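Side-chain contacts in ammonium transporter (Kuenenia stuttgartiensis, PDB 6EU6), which probably senses ammonium at the membrane and relays its presence to a histidine kinase, being a sensor protein of the trimeric ammonium transporter family: residues A[366-369]-A[370-374]; A[137-140]-A[141-144]; A[161-164]-A[165-169]. All blocks are in the same frame, centred on the assembly; numbering follows the deposited sequence.

Contact 1. Residues A[366-369]-A[370-374]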
loop_
_atom_site.group_PDB
_atom_site.type_symbol
_atom_site.label_atom_id
_atom_site.label_comp_id
_atom_site.label_asym_id
_atom_site.label_seq_id
_atom_site.Cartn_x
_atom_site.Cartn_y
_atom_site.Cartn_z
ATOM N N VAL A 366 18.779 -3.362 30.253
ATOM C CA VAL A 366 19.012 -1.930 30.170
ATOM C C VAL A 366 17.850 -1.227 29.438
ATOM O O VAL A 366 17.387 -0.217 29.896
ATOM C CB VAL A 366 20.334 -1.623 29.486
ATOM C CG1 VAL A 366 20.456 -0.127 29.187
ATOM C CG2 VAL A 366 21.500 -2.111 30.368
ATOM N N ALA A 367 17.374 -1.804 28.337
ATOM C CA ALA A 367 16.225 -1.233 27.568
ATOM C C ALA A 367 14.967 -1.136 28.424
ATOM O O ALA A 367 14.285 -0.066 28.517
ATOM C CB ALA A 367 15.966 -2.034 26.275
ATOM N N PHE A 368 14.723 -2.200 29.178
ATOM C CA PHE A 368 13.605 -2.201 30.107
ATOM C C PHE A 368 13.794 -1.154 31.140
ATOM O O PHE A 368 12.898 -0.375 31.399
ATOM C CB PHE A 368 13.379 -3.613 30.725
ATOM C CG PHE A 368 12.237 -3.667 31.656
ATOM C CD1 PHE A 368 10.965 -3.926 31.197
ATOM C CD2 PHE A 368 12.411 -3.368 33.012
ATOM C CE1 PHE A 368 9.872 -3.933 32.040
ATOM C CE2 PHE A 368 11.311 -3.382 33.862
ATOM C CZ PHE A 368 10.044 -3.670 33.388
ATOM N N SER A 369 14.939 -1.144 31.803
ATOM C CA SER A 369 15.101 -0.228 32.946
ATOM C C SER A 369 14.998 1.214 32.513
ATOM O O SER A 369 14.417 2.056 33.236
ATOM C CB SER A 369 16.470 -0.442 33.640
ATOM O OG SER A 369 16.590 -1.805 34.076
ATOM N N TRP A 370 15.640 1.528 31.382
ATOM C CA TRP A 370 15.600 2.871 30.850
ATOM C C TRP A 370 14.169 3.308 30.415
ATOM O O TRP A 370 13.686 4.346 30.839
ATOM C CB TRP A 370 16.572 2.919 29.680
ATOM C CG TRP A 370 16.669 4.258 28.885
ATOM C CD1 TRP A 370 16.265 4.474 27.552
ATOM C CD2 TRP A 370 17.280 5.463 29.307
ATOM N NE1 TRP A 370 16.574 5.772 27.173
ATOM C CE2 TRP A 370 17.165 6.406 28.236
ATOM C CE3 TRP A 370 17.843 5.891 30.515
ATOM C CZ2 TRP A 370 17.678 7.709 28.329
ATOM C CZ3 TRP A 370 18.359 7.203 30.593
ATOM C CH2 TRP A 370 18.260 8.091 29.509
ATOM N N SER A 371 13.516 2.518 29.539
ATOM C CA SER A 371 12.260 2.909 28.950
ATOM C C SER A 371 11.084 2.727 29.894
ATOM O O SER A 371 10.290 3.652 30.073
ATOM C CB SER A 371 12.047 2.215 27.545
ATOM O OG SER A 371 10.798 2.621 27.029
ATOM N N PHE A 372 10.974 1.592 30.583
ATOM C CA PHE A 372 9.929 1.490 31.601
ATOM C C PHE A 372 10.200 2.486 32.744
ATOM O O PHE A 372 9.305 3.152 33.200
ATOM C CB PHE A 372 9.874 0.083 32.121
ATOM C CG PHE A 372 8.764 -0.143 33.058
ATOM C CD1 PHE A 372 7.451 -0.260 32.587
ATOM C CD2 PHE A 372 9.017 -0.244 34.437
ATOM C CE1 PHE A 372 6.398 -0.391 33.464
ATOM C CE2 PHE A 372 7.963 -0.394 35.317
ATOM C CZ PHE A 372 6.656 -0.498 34.829
ATOM N N GLY A 373 11.420 2.562 33.259
ATOM C CA GLY A 373 11.665 3.460 34.385
ATOM C C GLY A 373 11.480 4.942 34.090
ATOM O O GLY A 373 10.809 5.666 34.829
ATOM N N LEU A 374 12.055 5.424 33.007
ATOM C CA LEU A 374 11.755 6.803 32.611
ATOM C C LEU A 374 10.300 7.051 32.218
ATOM O O LEU A 374 9.764 8.151 32.394
ATOM C CB LEU A 374 12.617 7.263 31.474
ATOM C CG LEU A 374 14.011 7.729 31.833
ATOM C CD1 LEU A 374 14.791 8.130 30.569
ATOM C CD2 LEU A 374 13.919 8.932 32.790
#

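Contact 2. Residues A[137-140]-A[141-144]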
loop_
_atom_site.group_PDB
_atom_site.type_symbol
_atom_site.label_atom_id
_atom_site.label_comp_id
_atom_site.label_asym_id
_atom_site.label_seq_id
_atom_site.Cartn_x
_atom_site.Cartn_y
_atom_site.Cartn_z
ATOM N N PRO A 137 16.001 7.957 21.201
ATOM C CA PRO A 137 17.272 8.229 20.583
ATOM C C PRO A 137 18.533 8.035 21.522
ATOM O O PRO A 137 19.595 7.716 21.032
ATOM C CB PRO A 137 17.167 9.716 20.173
ATOM C CG PRO A 137 16.223 10.303 21.169
ATOM C CD PRO A 137 15.243 9.177 21.524
ATOM N N ILE A 138 18.383 8.189 22.825
ATOM C CA ILE A 138 19.536 7.952 23.721
ATOM C C ILE A 138 19.871 6.461 23.821
ATOM O O ILE A 138 21.007 6.073 23.590
ATOM C CB ILE A 138 19.303 8.585 25.112
ATOM C CG1 ILE A 138 19.338 10.096 24.964
ATOM C CG2 ILE A 138 20.379 8.108 26.097
ATOM C CD1 ILE A 138 18.762 10.882 26.136
ATOM N N PHE A 139 18.874 5.617 24.067
ATOM C CA PHE A 139 19.101 4.159 23.889
ATOM C C PHE A 139 19.604 3.798 22.510
ATOM O O PHE A 139 20.490 2.970 22.362
ATOM C CB PHE A 139 17.888 3.283 24.272
ATOM C CG PHE A 139 18.203 1.815 24.289
ATOM C CD1 PHE A 139 18.123 1.047 23.112
ATOM C CD2 PHE A 139 18.664 1.186 25.443
ATOM C CE1 PHE A 139 18.475 -0.320 23.117
ATOM C CE2 PHE A 139 19.034 -0.189 25.443
ATOM C CZ PHE A 139 18.912 -0.932 24.280
ATOM N N GLY A 140 19.102 4.475 21.496
ATOM C CA GLY A 140 19.545 4.202 20.156
ATOM C C GLY A 140 21.024 4.505 19.983
ATOM O O GLY A 140 21.701 3.848 19.213
ATOM N N HIS A 141 21.470 5.571 20.630
ATOM C CA HIS A 141 22.909 5.916 20.597
ATOM C C HIS A 141 23.722 4.760 21.227
ATOM O O HIS A 141 24.714 4.290 20.658
ATOM C CB HIS A 141 23.182 7.199 21.335
ATOM C CG HIS A 141 24.579 7.679 21.163
ATOM N ND1 HIS A 141 24.999 8.323 20.019
ATOM C CD2 HIS A 141 25.674 7.572 21.968
ATOM C CE1 HIS A 141 26.280 8.635 20.138
ATOM N NE2 HIS A 141 26.709 8.197 21.312
ATOM N N TRP A 142 23.233 4.253 22.345
ATOM C CA TRP A 142 23.965 3.197 23.060
ATOM C C TRP A 142 24.165 1.991 22.188
ATOM O O TRP A 142 25.239 1.360 22.235
ATOM C CB TRP A 142 23.272 2.822 24.351
ATOM C CG TRP A 142 23.107 3.939 25.298
ATOM C CD1 TRP A 142 23.694 5.191 25.220
ATOM C CD2 TRP A 142 22.281 3.963 26.455
ATOM N NE1 TRP A 142 23.244 5.983 26.264
ATOM C CE2 TRP A 142 22.396 5.231 27.034
ATOM C CE3 TRP A 142 21.435 3.037 27.052
ATOM C CZ2 TRP A 142 21.689 5.589 28.163
ATOM C CZ3 TRP A 142 20.777 3.396 28.164
ATOM C CH2 TRP A 142 20.890 4.649 28.698
ATOM N N ALA A 143 23.108 1.659 21.418
ATOM C CA ALA A 143 23.033 0.391 20.626
ATOM C C ALA A 143 23.548 0.545 19.238
ATOM O O ALA A 143 24.234 -0.325 18.687
ATOM C CB ALA A 143 21.582 -0.118 20.614
ATOM N N TRP A 144 23.329 1.733 18.673
ATOM C CA TRP A 144 23.594 1.953 17.271
ATOM C C TRP A 144 24.412 3.226 16.982
ATOM O O TRP A 144 24.480 3.630 15.849
ATOM C CB TRP A 144 22.227 2.132 16.544
ATOM C CG TRP A 144 21.387 0.882 16.362
ATOM C CD1 TRP A 144 21.738 -0.413 16.609
ATOM C CD2 TRP A 144 20.051 0.847 15.878
ATOM N NE1 TRP A 144 20.674 -1.279 16.317
ATOM C CE2 TRP A 144 19.645 -0.517 15.836
ATOM C CE3 TRP A 144 19.165 1.833 15.446
ATOM C CZ2 TRP A 144 18.409 -0.904 15.388
ATOM C CZ3 TRP A 144 17.925 1.458 14.974
ATOM C CH2 TRP A 144 17.537 0.080 14.983
#

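Contact 3. Residues A[161-164]-A[165-169]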
loop_
_atom_site.group_PDB
_atom_site.type_symbol
_atom_site.label_atom_id
_atom_site.label_comp_id
_atom_site.label_asym_id
_atom_site.label_seq_id
_atom_site.Cartn_x
_atom_site.Cartn_y
_atom_site.Cartn_z
ATOM N N PHE A 161 26.581 -5.756 21.817
ATOM C CA PHE A 161 25.125 -5.852 21.620
ATOM C C PHE A 161 24.786 -5.839 20.118
ATOM O O PHE A 161 25.334 -5.035 19.379
ATOM C CB PHE A 161 24.406 -4.708 22.303
ATOM C CG PHE A 161 22.919 -4.847 22.317
ATOM C CD1 PHE A 161 22.308 -5.892 23.005
ATOM C CD2 PHE A 161 22.116 -3.940 21.656
ATOM C CE1 PHE A 161 20.930 -6.030 23.043
ATOM C CE2 PHE A 161 20.707 -4.072 21.687
ATOM C CZ PHE A 161 20.141 -5.143 22.351
ATOM N N ILE A 162 23.904 -6.751 19.718
ATOM C CA ILE A 162 23.431 -6.870 18.350
ATOM C C ILE A 162 21.899 -6.663 18.295
ATOM O O ILE A 162 21.170 -7.262 19.047
ATOM C CB ILE A 162 23.755 -8.250 17.793
ATOM C CG1 ILE A 162 25.309 -8.424 17.683
ATOM C CG2 ILE A 162 23.142 -8.499 16.419
ATOM C CD1 ILE A 162 25.696 -9.870 17.491
ATOM N N ASP A 163 21.467 -5.783 17.415
ATOM C CA ASP A 163 20.051 -5.694 17.067
ATOM C C ASP A 163 19.987 -5.168 15.620
ATOM O O ASP A 163 20.110 -3.985 15.381
ATOM C CB ASP A 163 19.369 -4.786 18.038
ATOM C CG ASP A 163 17.871 -4.752 17.866
ATOM O OD1 ASP A 163 17.322 -5.389 16.914
ATOM O OD2 ASP A 163 17.256 -4.034 18.669
ATOM N N PHE A 164 19.840 -6.076 14.673
ATOM C CA PHE A 164 19.872 -5.677 13.281
ATOM C C PHE A 164 18.941 -4.532 12.895
ATOM O O PHE A 164 19.374 -3.512 12.348
ATOM C CB PHE A 164 19.565 -6.925 12.426
ATOM C CG PHE A 164 19.470 -6.620 10.979
ATOM C CD1 PHE A 164 20.551 -6.037 10.310
ATOM C CD2 PHE A 164 18.358 -7.006 10.240
ATOM C CE1 PHE A 164 20.464 -5.756 8.957
ATOM C CE2 PHE A 164 18.279 -6.712 8.894
ATOM C CZ PHE A 164 19.300 -6.063 8.245
ATOM N N ALA A 165 17.647 -4.728 13.124
ATOM C CA ALA A 165 16.658 -3.794 12.678
ATOM C C ALA A 165 15.822 -3.187 13.817
ATOM O O ALA A 165 14.967 -2.352 13.571
ATOM C CB ALA A 165 15.818 -4.443 11.579
ATOM N N GLY A 166 16.091 -3.544 15.074
ATOM C CA GLY A 166 15.443 -2.866 16.171
ATOM C C GLY A 166 14.418 -3.635 16.972
ATOM O O GLY A 166 13.409 -3.059 17.451
ATOM N N ALA A 167 14.644 -4.927 17.154
ATOM C CA ALA A 167 13.763 -5.656 18.031
ATOM C C ALA A 167 13.680 -5.015 19.445
ATOM O O ALA A 167 12.590 -4.918 20.056
ATOM C CB ALA A 167 14.199 -7.112 18.146
ATOM N N THR A 168 14.846 -4.599 19.933
ATOM C CA THR A 168 14.972 -3.896 21.179
ATOM C C THR A 168 14.898 -2.379 20.937
ATOM O O THR A 168 14.098 -1.692 21.558
ATOM C CB THR A 168 16.301 -4.281 21.916
ATOM O OG1 THR A 168 16.227 -5.656 22.343
ATOM C CG2 THR A 168 16.445 -3.466 23.129
ATOM N N VAL A 169 15.688 -1.881 20.021
ATOM C CA VAL A 169 15.865 -0.433 19.859
ATOM C C VAL A 169 14.524 0.252 19.495
ATOM O O VAL A 169 14.193 1.317 20.034
ATOM C CB VAL A 169 16.919 -0.159 18.801
ATOM C CG1 VAL A 169 17.038 1.367 18.500
ATOM C CG2 VAL A 169 18.274 -0.618 19.306
#

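Contact 1. Residues A[366-369]-A[370-374]
Half-way along helix 353-385 of the ammonium transporter fold, Phe368 and Phe372 form an aromatic pair one helical turn apart, an i to i+4 contact. Both side chains leave the helix on the same side and point the same way. With CG anti to the backbone N in each, the rings project outward beside each other, their planes only 15° apart but slid so that they barely overlap. The centre of the Phe368 face is therefore met not by the second ring but by Phe372 CB, a CH-pi contact 4.0 Å from the Phe368 centroid. At the far end of the ring, Phe368 CZ comes within 3.7 Å of Phe372 CD2. Trp176 of helix 167-185 meets Phe368 edge-to-face, and the Phe368 side chain lies about 4 Å, between nearest atoms, from a bound maltoside detergent. With an alanine here, Phe372 CB would probably lose the ring it rests against and a gap would open between Phe372 and Trp176. Elsewhere round the helix, Trp370 NE1 bonds to Ile135 O of helix 121-144 and Ser371 OG to Ile173 O of helix 167-185. The four backbone bonds across the contact run i to i+4; Trp370 N to Val366 O is nearly straight at 168°, whereas Gly373 N reaches Ser369 O at 3.0 Å in a weak bond. One turn on, Leu374 CD1 rests over one Trp370 face, toward its rim.

Contact 2. Residues A[137-140]-A[141-144]
Trp142 lays its indole back over the preceding turn, with Ile138 beside one part of it and Phe139 beside another. Its CG stands next to the backbone N and opposite the carbonyl carbon (chi1 -59°), which swings the ring system over Ile138 O; that oxygen lies under one face, toward the rim, 3.3 Å from Trp142 CD1. Phe139 CA lies under the same face. Ile138 crosses the indole obliquely and touches it through its CG2 branch, 3.5 Å from Trp142 CZ2, with NE1 and CE2 close by. Phe139 runs at about a right angle to Trp142: its CD2 meets Trp142 CE3 at 3.7 Å, and the ring planes stand obliquely at 60°. The other flank of the phenyl ring receives the next residue, Phe139 CE1 lying 4.0 Å from Ala143 CB.

These residues belong to helix 121-144 of the ammonium transporter fold, which kinks at Pro137, where the imide nitrogen can give no bond to the turn before. Beyond the kink the i to i+4 bonds continue, from His141 N to Pro137 O at 2.9 Å and from Trp144 N to Gly140 O at 2.7 Å. Phe139 also packs on Thr168 and Ile173, so its ring is wedged against helix 167-185. The buried polar ends are matched: Trp142 NE1 bonds to Leu74 O and Trp144 NE1 to Asp163 O, while the imidazole of His141, turned away from the indole, is held at both nitrogens, ND1 by Met66 O and NE2 by Ser70 OG.

Contact 3. Residues A[161-164]-A[165-169]
Asp163 reaches across the turn to Gly166, Ala167, Thr168 and Val169, its carboxylate gathering four backbone N-H groups at the start of helix 167-185. The CB points toward the helix, and because CG lies anti to the backbone N (chi1 -173°) the side chain extends straight over the first turn. CG comes to rest 3.3 Å from Ala167 N and near Gly166 CA. From there the two oxygens divide the work. OD1 accepts Ala167 N at 2.7 Å through its syn lone pair, and Gly166 N at 2.9 Å from well above the carboxylate plane. OD2 takes Thr168 N at 2.8 Å, on the syn side but tilted out of the plane, and Val169 N at 3.0 Å nearly along its own C-O bond; this last hydrogen bond is the straightest of the four, at 164°. Two bonds on each oxygen fix the rotation of the group. The carboxylate thus caps the N-H groups of Ala167, Thr168 and Val169, which have no earlier turn to bond to, and also takes that of Gly166. Gly166 is the N-cap residue, and its positive phi of 110° would jam a CB against the carbonyl oxygen of Ala165.

Further back, the ring of Phe161 turns its edge to Thr168, with CZ 4.0 Å from Thr168 CB, while Thr168 OG1 is hydrogen-bonded to Thr334 OG1. A MES molecule, probably from the crystallisation liquor, bonds to Asp163 N and Phe164 O. The turn is largely buried, linking short helix 155-158 to helix 167-185: helix 322-340 touches Phe161 and Ala167, helix 353-385 also meets Phe161, and Val169 packs against Phe139 of helix 121-144.

How the contacts relate
Along the chain the order is contact 2, contact 3, contact 1, on helix 121-144, at the start of helix 167-185 and within helix 353-385. Their centres form a compact triangle: contacts 2 and 3 lie about 10 Å apart, 1 and 2 about 13 Å, 1 and 3 about 15 Å. The indoles of Trp370 and Trp142 meet between contacts 1 and 2, Trp370 CD2 to Trp142 CH2 at 3.7 Å. Contact 2 joins contact 3 through a probable hydrogen bond, Trp144 NE1 to Asp163 O, and Ala367 CB rests on Thr168 CG2 between contacts 1 and 3. Two helices close in sequence and a third from far along the chain are thus packed together within one subunit of the trimer.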